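Local coordinates for protein glucokinase (Thermus thermophilus, PDB 3VOV) that catalyses the phosphorylation of hexoses such as glucose, probably with ATP as the donor, as a zinc-binding kinase of the ROK family, at residues Pro167-Gly172 with Leu177-Ala182; Arg184-Asp189 with Glu215-Gln220; Pro89-Leu94 with Arg100-Glu105; Val4-Gly9 with Glu41-Ala46. One frame throughout, in Å; residues are numbered along the deposited sequence.

In the fold
The four contacts form two pairs in two parts of an actin-like ATPase fold, each part with its own mixed sheet of strand order 3-2-1-4-5. Along the chain interaction 4 comes first, then 3, then 1 and 2. Interactions 3 and 4, with centres about 11 Å apart, touch: both place helices, 90-98 and 36-54, on the sheet that contains strands 3-8 and 102-106. Interactions 1 and 2, about 12 Å apart between centres, also touch, through the successive helices 177-181 and 183-194, and both meet the second subunit. Centres of different pairs lie 31 to 39 Å apart. One pair thus packs helices onto one sheet, while the other joins the zinc site to the subunit interface.

Interaction 1. Residues Pro167-Gly172 with Leu177-Ala182; sequences PACGCG and LEALAA. With ZN (zinc ion), chain G.
With its SG swung anti to the backbone N (chi1 -173°), C169 reaches the zinc ion while its CB rests against the CB of A179 at 3.7 Å. E178, extended with CG likewise anti to its own N (chi1 176°), carries its carboxylate toward the same loop. The zinc is bound by C169 SG and C171 SG, each at 2.3 Å, and by H159 and C176, which complete the four ligands. The sulfur of C169 has a second role: it accepts a nearly straight bond from C171 N (3.5 Å, 175°), as sulfurs bound to zinc commonly do. C169 to G172 is a type I turn, and the positive phi of G172 suits glycine. C169, C171, C176 and E178 fall in the CxCGxxGCxE signature of ROK proteins, and here a water joins the glutamate of the motif to the glycine between its first two cysteines. This water accepts from G170 N and donates to E178 OE2 at 2.7 Å, whereas E178 OE1 takes the backbone N of I136. A179 has just a methyl to offer, which lets the loop come close, so that A179 CB lies 3.6 Å from P167 O. Further along the helix P167 and L180 cross at about a right angle, packed tightly with CD of P167 3.5 Å from CD2 of L180. Y192 of the second subunit packs against E178 and A179.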
loop_
_atom_site.group_PDB
_atom_site.type_symbol
_atom_site.label_atom_id
_atom_site.label_comp_id
_atom_site.label_asym_id
_atom_site.label_seq_id
_atom_site.Cartn_x
_atom_site.Cartn_y
_atom_site.Cartn_z
ATOM N N PRO B 167 8.631 5.083 0.085
ATOM C CA PRO B 167 9.996 5.582 -0.159
ATOM C C PRO B 167 10.798 5.649 1.103
ATOM O O PRO B 167 10.264 5.987 2.163
ATOM C CB PRO B 167 9.788 7.006 -0.692
ATOM C CG PRO B 167 8.298 7.148 -0.892
ATOM C CD PRO B 167 7.620 6.150 -0.009
ATOM N N ALA B 168 12.084 5.344 0.945
ATOM C CA ALA B 168 13.107 5.338 2.000
ATOM C C ALA B 168 13.059 6.628 2.789
ATOM O O ALA B 168 12.937 7.701 2.179
ATOM C CB ALA B 168 14.493 5.166 1.333
ATOM N N CYS B 169 13.142 6.547 4.119
ATOM C CA CYS B 169 13.139 7.736 4.962
ATOM C C CYS B 169 14.541 8.011 5.503
ATOM O O CYS B 169 15.339 7.075 5.646
ATOM C CB CYS B 169 12.222 7.516 6.183
ATOM S SG CYS B 169 11.973 9.014 7.245
ATOM N N GLY B 170 14.831 9.266 5.845
ATOM C CA GLY B 170 16.143 9.559 6.472
ATOM C C GLY B 170 16.335 8.857 7.810
ATOM O O GLY B 170 17.477 8.607 8.224
ATOM N N CYS B 171 15.233 8.494 8.478
ATOM C CA CYS B 171 15.349 7.804 9.794
ATOM C C CYS B 171 15.839 6.343 9.741
ATOM O O CYS B 171 16.331 5.822 10.735
ATOM C CB CYS B 171 14.052 7.912 10.586
ATOM S SG CYS B 171 12.833 6.661 10.126
ATOM N N GLY B 172 15.724 5.693 8.577
ATOM C CA GLY B 172 16.175 4.332 8.426
ATOM C C GLY B 172 15.022 3.400 8.055
ATOM O O GLY B 172 15.230 2.182 7.799
ATOM N N LEU B 177 5.503 9.243 7.368
ATOM C CA LEU B 177 4.852 10.463 6.935
ATOM C C LEU B 177 5.887 11.467 6.381
ATOM O O LEU B 177 5.673 12.077 5.321
ATOM C CB LEU B 177 4.063 11.064 8.112
ATOM C CG LEU B 177 3.377 12.412 7.902
ATOM C CD1 LEU B 177 2.467 12.429 6.664
ATOM C CD2 LEU B 177 2.584 12.813 9.196
ATOM N N GLU B 178 7.023 11.616 7.083
ATOM C CA GLU B 178 8.051 12.547 6.600
ATOM C C GLU B 178 8.475 12.221 5.181
ATOM O O GLU B 178 8.581 13.091 4.312
ATOM C CB GLU B 178 9.299 12.496 7.499
ATOM C CG GLU B 178 10.399 13.396 6.947
ATOM C CD GLU B 178 11.466 13.700 7.992
ATOM O OE1 GLU B 178 11.232 14.617 8.796
ATOM O OE2 GLU B 178 12.512 13.007 8.022
ATOM N N ALA B 179 8.753 10.955 4.959
ATOM C CA ALA B 179 9.309 10.533 3.682
ATOM C C ALA B 179 8.246 10.626 2.545
ATOM O O ALA B 179 8.577 10.496 1.344
ATOM C CB ALA B 179 9.826 9.122 3.802
ATOM N N LEU B 180 6.985 10.824 2.927
ATOM C CA LEU B 180 5.909 10.918 1.942
ATOM C C LEU B 180 5.542 12.335 1.602
ATOM O O LEU B 180 5.081 12.600 0.479
ATOM C CB LEU B 180 4.633 10.240 2.478
ATOM C CG LEU B 180 4.744 8.694 2.597
ATOM C CD1 LEU B 180 3.516 8.187 3.395
ATOM C CD2 LEU B 180 4.878 7.954 1.199
ATOM N N ALA B 181 5.672 13.233 2.597
ATOM C CA ALA B 181 4.977 14.526 2.537
ATOM C C ALA B 181 5.784 15.739 2.984
ATOM O O ALA B 181 5.284 16.885 2.904
ATOM C CB ALA B 181 3.667 14.451 3.350
ATOM N N ALA B 182 7.009 15.526 3.461
ATOM C CA ALA B 182 7.816 16.688 3.871
ATOM C C ALA B 182 8.194 17.524 2.637
ATOM O O ALA B 182 8.149 17.041 1.511
ATOM C CB ALA B 182 9.090 16.229 4.616
HETATM ZN ZN ZN G . 11.220 7.961 9.094
HETATM O O HOH W 1 13.482 11.876 5.713
#

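Interaction 2. Residues Arg184-Asp189 with Glu215-Gln220; sequences RALERD and ERLVLQ
L217 reaches from one helix to the other and puts its two methyls on different residues. L217 CD2 meets CD2 of L186 at 3.7 Å, the two leucines lying obliquely across one another, while L217 CD1 lies 3.7 Å from the backbone C of D189 and 4.0 Å from D189 CB. The CG of L217 stands anti to the backbone N (chi1 -171°), which directs the fork at helix 183-194, and a branched, flexible leucine suits a place with two neighbours one turn apart. This is the tight part of the contact, and it is wholly buried. D189 turns only its aliphatic base to L217; its carboxylate is held by R188, which grips it side-on, NE to OD1 and NH2 to OD2, both at 2.8 Å. The two oxygens lie close to the guanidinium plane, although OD1 is met from above the plane of the carboxylate. With an alanine here the CB beside L217 would remain, but the buried guanidinium of R188 would probably lose its counter-charge and be freer to turn. R188 also bonds A179 O and makes a cation-pi contact with Y192 of the second subunit. Packing is looser elsewhere: the backbones come nearest at L186 and V218, their CA atoms 7.3 Å apart, yet the V218 side chain makes no contact with the other segment. Nor do the partly exposed E187 and E215 make any contact across the segments; E187 OE2 takes T200 N. Helix 200-208 closes the groove between helices 183-194 and 212-236, its L203 touching L186, L217 and V218, and helix 253-265 packs on V218 and L219.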
loop_
_atom_site.group_PDB
_atom_site.type_symbol
_atom_site.label_atom_id
_atom_site.label_comp_id
_atom_site.label_asym_id
_atom_site.label_seq_id
_atom_site.Cartn_x
_atom_site.Cartn_y
_atom_site.Cartn_z
ATOM N N ARG B 184 11.221 18.224 1.664
ATOM C CA ARG B 184 12.238 17.548 0.897
ATOM C C ARG B 184 11.703 16.344 0.154
ATOM O O ARG B 184 12.265 15.942 -0.838
ATOM C CB ARG B 184 13.415 17.116 1.771
ATOM C CG ARG B 184 14.283 18.289 2.240
ATOM C CD ARG B 184 15.417 17.808 3.123
ATOM N NE ARG B 184 16.185 16.817 2.408
ATOM C CZ ARG B 184 16.333 15.557 2.792
ATOM N NH1 ARG B 184 17.067 14.735 2.052
ATOM N NH2 ARG B 184 15.780 15.134 3.905
ATOM N N ALA B 185 10.639 15.738 0.663
ATOM C CA ALA B 185 9.998 14.627 -0.059
ATOM C C ALA B 185 9.319 15.135 -1.348
ATOM O O ALA B 185 9.431 14.532 -2.412
ATOM C CB ALA B 185 9.007 13.969 0.845
ATOM N N LEU B 186 8.615 16.256 -1.249
ATOM C CA LEU B 186 8.003 16.860 -2.432
ATOM C C LEU B 186 9.046 17.212 -3.489
ATOM O O LEU B 186 8.870 16.932 -4.684
ATOM C CB LEU B 186 7.281 18.132 -2.030
ATOM C CG LEU B 186 6.063 18.046 -1.105
ATOM C CD1 LEU B 186 5.642 19.473 -0.689
ATOM C CD2 LEU B 186 4.888 17.342 -1.819
ATOM N N GLU B 187 10.136 17.835 -3.049
ATOM C CA GLU B 187 11.227 18.174 -3.957
ATOM C C GLU B 187 11.890 16.928 -4.549
ATOM O O GLU B 187 12.282 16.945 -5.734
ATOM C CB GLU B 187 12.274 19.015 -3.237
ATOM C CG GLU B 187 11.687 20.327 -2.751
ATOM C CD GLU B 187 12.702 21.233 -2.058
ATOM O OE1 GLU B 187 13.759 20.746 -1.596
ATOM O OE2 GLU B 187 12.399 22.421 -1.943
ATOM N N ARG B 188 12.028 15.867 -3.733
ATOM C CA ARG B 188 12.563 14.602 -4.220
ATOM C C ARG B 188 11.682 14.059 -5.365
ATOM O O ARG B 188 12.157 13.682 -6.482
ATOM C CB ARG B 188 12.640 13.585 -3.066
ATOM C CG ARG B 188 12.959 12.155 -3.531
ATOM C CD ARG B 188 12.420 11.012 -2.583
ATOM N NE ARG B 188 10.947 11.052 -2.480
ATOM C CZ ARG B 188 10.228 10.787 -1.366
ATOM N NH1 ARG B 188 10.809 10.489 -0.190
ATOM N NH2 ARG B 188 8.900 10.854 -1.419
ATOM N N ASP B 189 10.382 14.011 -5.117
ATOM C CA ASP B 189 9.509 13.369 -6.110
ATOM C C ASP B 189 9.295 14.305 -7.324
ATOM O O ASP B 189 9.101 13.823 -8.464
ATOM C CB ASP B 189 8.151 13.022 -5.501
ATOM C CG ASP B 189 8.238 11.888 -4.489
ATOM O OD1 ASP B 189 9.138 11.023 -4.635
ATOM O OD2 ASP B 189 7.426 11.859 -3.539
ATOM N N GLU B 215 -0.034 18.758 -9.718
ATOM C CA GLU B 215 -1.267 18.482 -9.000
ATOM C C GLU B 215 -1.286 17.090 -8.345
ATOM O O GLU B 215 -1.602 16.950 -7.154
ATOM C CB GLU B 215 -2.490 18.652 -9.944
ATOM C CG GLU B 215 -2.700 20.113 -10.373
ATOM C CD GLU B 215 -3.918 20.318 -11.314
ATOM O OE1 GLU B 215 -4.407 19.335 -11.938
ATOM O OE2 GLU B 215 -4.379 21.472 -11.420
ATOM N N ARG B 216 -0.964 16.065 -9.137
ATOM C CA ARG B 216 -0.975 14.700 -8.670
ATOM C C ARG B 216 -0.136 14.529 -7.410
ATOM O O ARG B 216 -0.582 13.982 -6.391
ATOM C CB ARG B 216 -0.476 13.741 -9.773
ATOM C CG ARG B 216 -1.048 12.300 -9.617
ATOM C CD ARG B 216 -0.333 11.261 -10.549
ATOM N NE ARG B 216 -0.889 9.905 -10.413
ATOM C CZ ARG B 216 -1.876 9.411 -11.170
ATOM N NH1 ARG B 216 -2.461 10.155 -12.126
ATOM N NH2 ARG B 216 -2.289 8.169 -10.971
ATOM N N LEU B 217 1.094 15.012 -7.505
ATOM C CA LEU B 217 2.129 14.847 -6.487
ATOM C C LEU B 217 1.789 15.643 -5.230
ATOM O O LEU B 217 1.908 15.139 -4.104
ATOM C CB LEU B 217 3.448 15.364 -7.124
ATOM C CG LEU B 217 4.790 15.188 -6.479
ATOM C CD1 LEU B 217 5.826 15.465 -7.562
ATOM C CD2 LEU B 217 4.906 16.165 -5.325
ATOM N N VAL B 218 1.383 16.896 -5.418
ATOM C CA VAL B 218 1.035 17.763 -4.265
ATOM C C VAL B 218 -0.191 17.235 -3.492
ATOM O O VAL B 218 -0.200 17.164 -2.246
ATOM C CB VAL B 218 0.818 19.222 -4.688
ATOM C CG1 VAL B 218 0.260 20.048 -3.547
ATOM C CG2 VAL B 218 2.115 19.855 -5.145
ATOM N N LEU B 219 -1.239 16.881 -4.235
ATOM C CA LEU B 219 -2.451 16.374 -3.604
ATOM C C LEU B 219 -2.242 15.056 -2.873
ATOM O O LEU B 219 -2.881 14.825 -1.857
ATOM C CB LEU B 219 -3.595 16.229 -4.635
ATOM C CG LEU B 219 -4.098 17.522 -5.263
ATOM C CD1 LEU B 219 -5.178 17.215 -6.339
ATOM C CD2 LEU B 219 -4.613 18.498 -4.247
ATOM N N GLN B 220 -1.417 14.171 -3.422
ATOM C CA GLN B 220 -1.111 12.915 -2.761
ATOM C C GLN B 220 -0.413 13.168 -1.415
ATOM O O GLN B 220 -0.729 12.524 -0.414
ATOM C CB GLN B 220 -0.264 11.994 -3.651
ATOM C CG GLN B 220 0.391 10.849 -2.863
ATOM C CD GLN B 220 1.094 9.821 -3.752
ATOM O OE1 GLN B 220 2.294 9.537 -3.590
ATOM N NE2 GLN B 220 0.354 9.260 -4.686
#

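Interaction 3. Residues Pro89-Leu94 with Arg100-Glu105; sequences PIRRIL and RPVFLE
V102 opens the strand by setting its CG2 3.7 Å from CB of L94, the two side chains crossing at about a right angle. Its CB meets CG of R91 at 4.0 Å, and the same CG lies 3.7 Å from V102 O, so the beta-branched valine packs against the aliphatic part of the arginine. F103 points away and packs on helix 284-299. L104 returns to this side: its CD2 touches CG2 of I90 at 4.0 Å, and its CG comes within 4.2 Å of R91 NE. R91 starts extended (chi1 -174°) and bends at chi3 (-77°), which carries its guanidinium along the strand. There NH2 donates to a water at 2.7 Å that also takes the backbone N of L104, and R91 NH2 also bonds F71 O. A leucine in place of R91 would probably keep some of the packing on V102 but leave that water and F71 O without their charged donor. Helix 90-98 runs nearly antiparallel to the strand, the segment axes 154° apart, as the helix of a beta-alpha-beta crossover between parallel strands 61-65 and 102-106. I90 and L94 also reach L63 of strand 61-65 and the neighbouring helix 36-54.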
loop_
_atom_site.group_PDB
_atom_site.type_symbol
_atom_site.label_atom_id
_atom_site.label_comp_id
_atom_site.label_asym_id
_atom_site.label_seq_id
_atom_site.Cartn_x
_atom_site.Cartn_y
_atom_site.Cartn_z
ATOM N N PRO B 89 27.600 18.963 25.193
ATOM C CA PRO B 89 26.878 19.039 26.479
ATOM C C PRO B 89 26.424 20.445 26.849
ATOM O O PRO B 89 26.797 20.979 27.903
ATOM C CB PRO B 89 27.899 18.515 27.493
ATOM C CG PRO B 89 29.221 18.959 26.917
ATOM C CD PRO B 89 29.062 18.862 25.396
ATOM N N ILE B 90 25.568 20.998 25.994
ATOM C CA ILE B 90 25.041 22.327 26.139
ATOM C C ILE B 90 24.431 22.606 27.506
ATOM O O ILE B 90 24.618 23.699 28.030
ATOM C CB ILE B 90 24.081 22.681 24.933
ATOM C CG1 ILE B 90 23.862 24.189 24.792
ATOM C CG2 ILE B 90 22.711 21.937 25.040
ATOM C CD1 ILE B 90 25.125 25.040 24.770
ATOM N N ARG B 91 23.709 21.656 28.091
ATOM C CA ARG B 91 22.939 21.984 29.283
ATOM C C ARG B 91 23.817 22.451 30.460
ATOM O O ARG B 91 23.567 23.509 31.055
ATOM C CB ARG B 91 22.072 20.834 29.734
ATOM C CG ARG B 91 21.163 21.252 30.893
ATOM C CD ARG B 91 20.709 20.057 31.660
ATOM N NE ARG B 91 19.668 19.359 30.941
ATOM C CZ ARG B 91 19.490 18.037 30.906
ATOM N NH1 ARG B 91 20.315 17.199 31.540
ATOM N NH2 ARG B 91 18.464 17.553 30.216
ATOM N N ARG B 92 24.826 21.647 30.807
ATOM C CA ARG B 92 25.731 21.995 31.925
ATOM C C ARG B 92 26.543 23.235 31.617
ATOM O O ARG B 92 26.746 24.063 32.475
ATOM C CB ARG B 92 26.655 20.827 32.267
ATOM C CG ARG B 92 25.997 19.759 33.107
ATOM C CD ARG B 92 25.513 20.272 34.473
ATOM N NE ARG B 92 25.007 19.115 35.191
ATOM C CZ ARG B 92 23.730 18.735 35.252
ATOM N NH1 ARG B 92 23.424 17.623 35.912
ATOM N NH2 ARG B 92 22.753 19.496 34.735
ATOM N N ILE B 93 27.015 23.347 30.384
ATOM C CA ILE B 93 27.829 24.455 30.003
ATOM C C ILE B 93 26.992 25.714 30.183
ATOM O O ILE B 93 27.436 26.683 30.816
ATOM C CB ILE B 93 28.280 24.310 28.551
ATOM C CG1 ILE B 93 29.295 23.171 28.414
ATOM C CG2 ILE B 93 28.952 25.585 28.087
ATOM C CD1 ILE B 93 29.558 22.752 27.003
ATOM N N LEU B 94 25.763 25.703 29.663
ATOM C CA LEU B 94 24.912 26.873 29.806
ATOM C C LEU B 94 24.596 27.192 31.245
ATOM O O LEU B 94 24.579 28.339 31.601
ATOM C CB LEU B 94 23.603 26.737 29.008
ATOM C CG LEU B 94 23.304 27.772 27.913
ATOM C CD1 LEU B 94 21.825 27.716 27.467
ATOM C CD2 LEU B 94 23.756 29.211 28.164
ATOM N N ARG B 100 21.960 29.713 36.041
ATOM C CA ARG B 100 20.536 29.373 36.084
ATOM C C ARG B 100 20.329 27.913 35.629
ATOM O O ARG B 100 21.083 27.432 34.814
ATOM C CB ARG B 100 19.744 30.297 35.120
ATOM C CG ARG B 100 18.948 31.431 35.800
ATOM C CD ARG B 100 19.827 32.543 36.410
ATOM N NE ARG B 100 20.695 33.164 35.422
ATOM C CZ ARG B 100 20.349 34.178 34.631
ATOM N NH1 ARG B 100 19.129 34.699 34.708
ATOM N NH2 ARG B 100 21.217 34.673 33.775
ATOM N N PRO B 101 19.283 27.239 36.129
ATOM C CA PRO B 101 18.942 25.925 35.564
ATOM C C PRO B 101 18.479 26.090 34.102
ATOM O O PRO B 101 17.854 27.103 33.746
ATOM C CB PRO B 101 17.807 25.428 36.475
ATOM C CG PRO B 101 17.172 26.679 36.992
ATOM C CD PRO B 101 18.325 27.666 37.162
ATOM N N VAL B 102 18.866 25.132 33.268
ATOM C CA VAL B 102 18.561 25.131 31.850
ATOM C C VAL B 102 17.691 23.898 31.566
ATOM O O VAL B 102 18.013 22.786 32.026
ATOM C CB VAL B 102 19.864 25.057 31.016
ATOM C CG1 VAL B 102 19.548 24.795 29.550
ATOM C CG2 VAL B 102 20.682 26.332 31.161
ATOM N N PHE B 103 16.607 24.107 30.810
ATOM C CA PHE B 103 15.693 23.045 30.408
ATOM C C PHE B 103 15.674 22.945 28.875
ATOM O O PHE B 103 15.344 23.905 28.182
ATOM C CB PHE B 103 14.281 23.327 30.981
ATOM C CG PHE B 103 14.233 23.354 32.502
ATOM C CD1 PHE B 103 14.144 22.165 33.221
ATOM C CD2 PHE B 103 14.310 24.565 33.200
ATOM C CE1 PHE B 103 14.111 22.176 34.628
ATOM C CE2 PHE B 103 14.281 24.602 34.613
ATOM C CZ PHE B 103 14.169 23.402 35.329
ATOM N N LEU B 104 16.066 21.787 28.351
ATOM C CA LEU B 104 16.181 21.564 26.918
ATOM C C LEU B 104 14.864 21.057 26.336
ATOM O O LEU B 104 14.143 20.311 26.989
ATOM C CB LEU B 104 17.171 20.436 26.676
ATOM C CG LEU B 104 18.620 20.609 27.087
ATOM C CD1 LEU B 104 19.426 19.529 26.344
ATOM C CD2 LEU B 104 19.140 21.979 26.734
ATOM N N GLU B 105 14.585 21.408 25.091
ATOM C CA GLU B 105 13.413 20.863 24.447
ATOM C C GLU B 105 13.675 20.803 22.945
ATOM O O GLU B 105 14.421 21.620 22.397
ATOM C CB GLU B 105 12.180 21.702 24.780
ATOM C CG GLU B 105 10.817 21.144 24.210
ATOM C CD GLU B 105 10.547 19.720 24.638
ATOM O OE1 GLU B 105 11.067 18.770 23.982
ATOM O OE2 GLU B 105 9.799 19.547 25.623
HETATM O O HOH W 2 16.735 19.612 30.307
#

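Interaction 4. Residues Val4-Gly9 with Glu41-Ala46; sequences VGLDLG and EALAEA
L6 points straight at helix 36-54 and rests its fork on the backbone and side chain of L43. CD2 of L6 lies 3.8 Å from L43 O, and CD1 of L6 is 4.3 Å from L43 CB. With CG beside the backbone N (chi1 -66°), the same CD2 also comes within 4.4 Å of A46 CB, where a small methyl lets the helix approach. Two residues on, L8 offers its CB to CD2 of L43 at 4.4 Å. These are easy van der Waals distances, and branched apolar side chains suit this buried place between sheet and helix. Strand 3-8 is the central strand of a sheet of order 3-2-1-4-5, as in the actin-like ATPases, and the helix segment runs roughly antiparallel to the strand segment, their directions 145° apart. D7, between the two leucines, points away from the helix; the turn that follows the strand, with the DxGGT sequence of this family, probably serves ATP phosphates as in relatives. In the next shell, I13 of strand 12-18 and L63 of strand 61-65 both touch L8 and L43, while A15 and I61 border L6. Strand 3-8 is kept in place by backbone bonds from V4 and L6 to strand 61-65 and its approach, and from G5 to G16.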
loop_
_atom_site.group_PDB
_atom_site.type_symbol
_atom_site.label_atom_id
_atom_site.label_comp_id
_atom_site.label_asym_id
_atom_site.label_seq_id
_atom_site.Cartn_x
_atom_site.Cartn_y
_atom_site.Cartn_z
ATOM N N VAL B 4 13.932 32.987 30.803
ATOM C CA VAL B 4 14.486 33.372 29.515
ATOM C C VAL B 4 14.284 32.198 28.559
ATOM O O VAL B 4 14.544 31.075 28.947
ATOM C CB VAL B 4 15.988 33.651 29.618
ATOM C CG1 VAL B 4 16.600 33.846 28.237
ATOM C CG2 VAL B 4 16.237 34.900 30.542
ATOM N N GLY B 5 13.747 32.460 27.358
ATOM C CA GLY B 5 13.699 31.445 26.322
ATOM C C GLY B 5 14.850 31.650 25.361
ATOM O O GLY B 5 15.250 32.786 25.109
ATOM N N LEU B 6 15.372 30.556 24.823
ATOM C CA LEU B 6 16.374 30.602 23.755
ATOM C C LEU B 6 15.946 29.629 22.666
ATOM O O LEU B 6 15.495 28.507 22.978
ATOM C CB LEU B 6 17.761 30.169 24.279
ATOM C CG LEU B 6 18.456 31.056 25.303
ATOM C CD1 LEU B 6 19.650 30.373 26.033
ATOM C CD2 LEU B 6 18.938 32.304 24.532
ATOM N N ASP B 7 16.078 30.018 21.400
ATOM C CA ASP B 7 15.745 29.099 20.296
ATOM C C ASP B 7 16.999 29.026 19.427
ATOM O O ASP B 7 17.399 30.049 18.841
ATOM C CB ASP B 7 14.507 29.589 19.496
ATOM C CG ASP B 7 13.993 28.538 18.475
ATOM O OD1 ASP B 7 14.243 27.314 18.646
ATOM O OD2 ASP B 7 13.334 28.912 17.482
ATOM N N LEU B 8 17.658 27.864 19.387
ATOM C CA LEU B 8 18.920 27.754 18.692
ATOM C C LEU B 8 18.632 27.220 17.297
ATOM O O LEU B 8 18.229 26.084 17.177
ATOM C CB LEU B 8 19.853 26.776 19.419
ATOM C CG LEU B 8 21.116 26.326 18.645
ATOM C CD1 LEU B 8 22.101 27.549 18.318
ATOM C CD2 LEU B 8 21.863 25.203 19.410
ATOM N N GLY B 9 18.816 28.037 16.259
ATOM C CA GLY B 9 18.672 27.544 14.868
ATOM C C GLY B 9 19.998 27.485 14.121
ATOM O O GLY B 9 21.061 27.901 14.637
ATOM N N GLU B 41 28.721 30.301 24.153
ATOM C CA GLU B 41 28.914 31.728 24.520
ATOM C C GLU B 41 27.869 32.638 23.869
ATOM O O GLU B 41 27.345 33.542 24.520
ATOM C CB GLU B 41 30.303 32.261 24.163
ATOM C CG GLU B 41 31.442 31.558 24.883
ATOM C CD GLU B 41 32.815 31.768 24.232
ATOM O OE1 GLU B 41 33.759 31.056 24.648
ATOM O OE2 GLU B 41 32.952 32.620 23.312
ATOM N N ALA B 42 27.570 32.408 22.598
ATOM C CA ALA B 42 26.549 33.217 21.946
ATOM C C ALA B 42 25.193 33.085 22.640
ATOM O O ALA B 42 24.483 34.069 22.780
ATOM C CB ALA B 42 26.415 32.842 20.476
ATOM N N LEU B 43 24.839 31.867 23.041
ATOM C CA LEU B 43 23.588 31.613 23.780
ATOM C C LEU B 43 23.544 32.371 25.109
ATOM O O LEU B 43 22.540 33.043 25.421
ATOM C CB LEU B 43 23.391 30.097 23.996
ATOM C CG LEU B 43 22.984 29.268 22.728
ATOM C CD1 LEU B 43 23.087 27.732 22.988
ATOM C CD2 LEU B 43 21.584 29.645 22.214
ATOM N N ALA B 44 24.622 32.290 25.888
ATOM C CA ALA B 44 24.685 32.980 27.182
ATOM C C ALA B 44 24.596 34.513 27.009
ATOM O O ALA B 44 23.904 35.190 27.761
ATOM C CB ALA B 44 25.977 32.594 27.917
ATOM N N GLU B 45 25.319 35.041 26.023
ATOM C CA GLU B 45 25.319 36.457 25.729
ATOM C C GLU B 45 23.937 36.909 25.289
ATOM O O GLU B 45 23.485 37.974 25.696
ATOM C CB GLU B 45 26.348 36.778 24.637
ATOM C CG GLU B 45 27.780 36.805 25.194
ATOM C CD GLU B 45 28.871 36.762 24.101
ATOM O OE1 GLU B 45 28.556 36.881 22.873
ATOM O OE2 GLU B 45 30.055 36.610 24.504
ATOM N N ALA B 46 23.271 36.100 24.470
ATOM C CA ALA B 46 21.933 36.469 23.963
ATOM C C ALA B 46 20.975 36.481 25.123
ATOM O O ALA B 46 20.141 37.405 25.218
ATOM C CB ALA B 46 21.432 35.517 22.826
#